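PDB 3EO8: BluB-like flavoprotein from Clostridium difficile 630, which binds flavin mononucleotide and, as a member of the nitroreductase family, probably acts as an oxidoreductase. Local coordinates for residues Y168-D171 with E172-V176. Sequence-based numbering, arbitrary orientation.
Sequences YAAD and EIEAV. With ACT (acetate ion), chain I.
A169 O accepting from I173 N marks this as the first turn of helix 170-181, a local i to i+4 contact at the helix's N-terminal end, with A169 at the N-cap. That bond is 3.0 Å long, with an N-H...O angle of 162°. The ladder continues with E174 N to A170 O (3.0 Å). A175 N to D171 O (3.1 Å) follows.

A169, at the N-cap, has no side-chain oxygen to offer the first-turn N-H groups; an acetate, probably from the crystallisation liquor, accepts from D171 N at its O atom (2.8 Å, 168°). E172 bends at chi2 (78°), turning its carboxylate back toward the helix start. There its OE1 comes 2.6 Å from acetate OXT. Two oxygens so close suggest that one acid group there holds a proton. K67 probably eases this crowding of acids, since its NZ hydrogen-bonds the acetate and forms a salt bridge with E172 OE2.

A water sits between D171 OD1 (2.8 Å) and E174 OE2 (2.6 Å), within hydrogen-bonding distance of both carboxylates, though it has more acceptors in reach than protons to give. E174 runs on extended past CG, which lies 3.2 Å from A170 O, and its OE1 reaches K185.

I173 packs on L190 of strand 189-197, whose L190 N also bonds E174 OE2, while A169 and V176 face helix 54-75 and A170 meets R135 of the second subunit.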
ATOM      1  N   TYR A 168       2.260 -16.771  -5.629  1.00 23.38           N
ATOM      2  CA  TYR A 168       1.919 -17.780  -6.645  1.00 23.30           C
ATOM      3  C   TYR A 168       1.365 -19.065  -5.971  1.00 23.24           C
ATOM      4  O   TYR A 168       0.730 -19.886  -6.648  1.00 22.60           O
ATOM      5  CB  TYR A 168       3.083 -18.124  -7.613  1.00 24.13           C
ATOM      6  CG  TYR A 168       4.360 -18.576  -6.944  1.00 24.63           C
ATOM      7  CD1 TYR A 168       4.475 -19.847  -6.393  1.00 26.01           C
ATOM      8  CD2 TYR A 168       5.451 -17.721  -6.833  1.00 25.04           C
ATOM      9  CE1 TYR A 168       5.620 -20.248  -5.754  1.00 26.75           C
ATOM     10  CE2 TYR A 168       6.606 -18.127  -6.218  1.00 26.12           C
ATOM     11  CZ  TYR A 168       6.687 -19.379  -5.654  1.00 25.28           C
ATOM     12  OH  TYR A 168       7.849 -19.785  -5.019  1.00 24.69           O
ATOM     13  N   ALA A 169       1.596 -19.212  -4.665  1.00 22.75           N
ATOM     14  CA  ALA A 169       1.070 -20.335  -3.872  1.00 23.72           C
ATOM     15  C   ALA A 169       0.061 -19.910  -2.786  1.00 23.49           C
ATOM     16  O   ALA A 169      -0.213 -20.664  -1.858  1.00 24.09           O
ATOM     17  CB  ALA A 169       2.217 -21.085  -3.203  1.00 24.00           C
ATOM     18  N   ALA A 170      -0.501 -18.728  -2.919  1.00 24.06           N
ATOM     19  CA  ALA A 170      -1.419 -18.191  -1.908  1.00 23.79           C
ATOM     20  C   ALA A 170      -2.600 -19.118  -1.628  1.00 23.95           C
ATOM     21  O   ALA A 170      -2.959 -19.336  -0.455  1.00 24.57           O
ATOM     22  CB  ALA A 170      -1.898 -16.792  -2.310  1.00 22.68           C
ATOM     23  N   ASP A 171      -3.216 -19.646  -2.680  1.00 23.13           N
ATOM     24  CA  ASP A 171      -4.350 -20.523  -2.483  1.00 23.78           C
ATOM     25  C   ASP A 171      -3.986 -21.740  -1.652  1.00 23.08           C
ATOM     26  O   ASP A 171      -4.760 -22.205  -0.805  1.00 22.56           O
ATOM     27  CB  ASP A 171      -4.894 -21.028  -3.809  1.00 23.59           C
ATOM     28  CG  ASP A 171      -5.516 -19.944  -4.676  1.00 26.86           C
ATOM     29  OD1 ASP A 171      -5.491 -18.747  -4.312  1.00 28.43           O
ATOM     30  OD2 ASP A 171      -6.050 -20.306  -5.767  1.00 26.17           O
ATOM     31  N   GLU A 172      -2.802 -22.285  -1.905  1.00 22.77           N
ATOM     32  CA  GLU A 172      -2.342 -23.489  -1.238  1.00 22.77           C
ATOM     33  C   GLU A 172      -1.979 -23.225   0.208  1.00 23.53           C
ATOM     34  O   GLU A 172      -2.203 -24.071   1.055  1.00 24.64           O
ATOM     35  CB  GLU A 172      -1.134 -24.067  -1.957  1.00 23.06           C
ATOM     36  CG  GLU A 172      -1.512 -24.686  -3.311  1.00 23.56           C
ATOM     37  CD  GLU A 172      -1.728 -23.713  -4.434  1.00 26.23           C
ATOM     38  OE1 GLU A 172      -1.422 -22.515  -4.308  1.00 25.01           O
ATOM     39  OE2 GLU A 172      -2.222 -24.160  -5.502  1.00 26.36           O
ATOM     40  N   ILE A 173      -1.409 -22.060   0.472  1.00 23.06           N
ATOM     41  CA  ILE A 173      -1.110 -21.599   1.841  1.00 22.87           C
ATOM     42  C   ILE A 173      -2.399 -21.461   2.661  1.00 22.84           C
ATOM     43  O   ILE A 173      -2.466 -21.893   3.819  1.00 21.00           O
ATOM     44  CB  ILE A 173      -0.352 -20.240   1.831  1.00 22.53           C
ATOM     45  CG1 ILE A 173       1.066 -20.373   1.194  1.00 23.17           C
ATOM     46  CG2 ILE A 173      -0.202 -19.689   3.269  1.00 22.83           C
ATOM     47  CD1 ILE A 173       1.789 -19.026   1.052  1.00 22.98           C
ATOM     48  N   GLU A 174      -3.405 -20.833   2.059  1.00 23.13           N
ATOM     49  CA  GLU A 174      -4.706 -20.676   2.679  1.00 23.99           C
ATOM     50  C   GLU A 174      -5.337 -22.044   3.050  1.00 24.33           C
ATOM     51  O   GLU A 174      -5.885 -22.208   4.146  1.00 23.38           O
ATOM     52  CB  GLU A 174      -5.631 -19.935   1.727  1.00 24.40           C
ATOM     53  CG  GLU A 174      -5.265 -18.441   1.539  1.00 23.74           C
ATOM     54  CD  GLU A 174      -5.965 -17.795   0.352  1.00 24.73           C
ATOM     55  OE1 GLU A 174      -6.953 -18.387  -0.168  1.00 25.33           O
ATOM     56  OE2 GLU A 174      -5.486 -16.705  -0.076  1.00 24.36           O
ATOM     57  N   ALA A 175      -5.241 -23.010   2.140  1.00 24.05           N
ATOM     58  CA  ALA A 175      -5.754 -24.362   2.367  1.00 23.43           C
ATOM     59  C   ALA A 175      -5.068 -25.059   3.539  1.00 23.04           C
ATOM     60  O   ALA A 175      -5.722 -25.712   4.346  1.00 23.92           O
ATOM     61  CB  ALA A 175      -5.588 -25.186   1.104  1.00 22.48           C
ATOM     62  N   VAL A 176      -3.745 -24.949   3.623  1.00 24.12           N
ATOM     63  CA  VAL A 176      -3.006 -25.483   4.778  1.00 24.33           C
ATOM     64  C   VAL A 176      -3.455 -24.833   6.076  1.00 23.52           C
ATOM     65  O   VAL A 176      -3.715 -25.524   7.063  1.00 22.54           O
ATOM     66  CB  VAL A 176      -1.479 -25.272   4.639  1.00 24.94           C
ATOM     67  CG1 VAL A 176      -0.755 -25.630   5.951  1.00 28.12           C
ATOM     68  CG2 VAL A 176      -0.965 -26.079   3.453  1.00 27.94           C
TER
HETATM   69  C   ACT I 502      -2.671 -19.962  -6.474  1.00 24.34           C
HETATM   70  O   ACT I 502      -2.607 -19.292  -5.428  1.00 22.41           O
HETATM   71  OXT ACT I 502      -2.288 -21.158  -6.386  1.00 25.05           O
HETATM   72  CH3 ACT I 502      -3.166 -19.368  -7.772  1.00 24.22           C
HETATM   73  O   HOH W   1      -5.695 -16.513  -2.631  1.00 13.88           O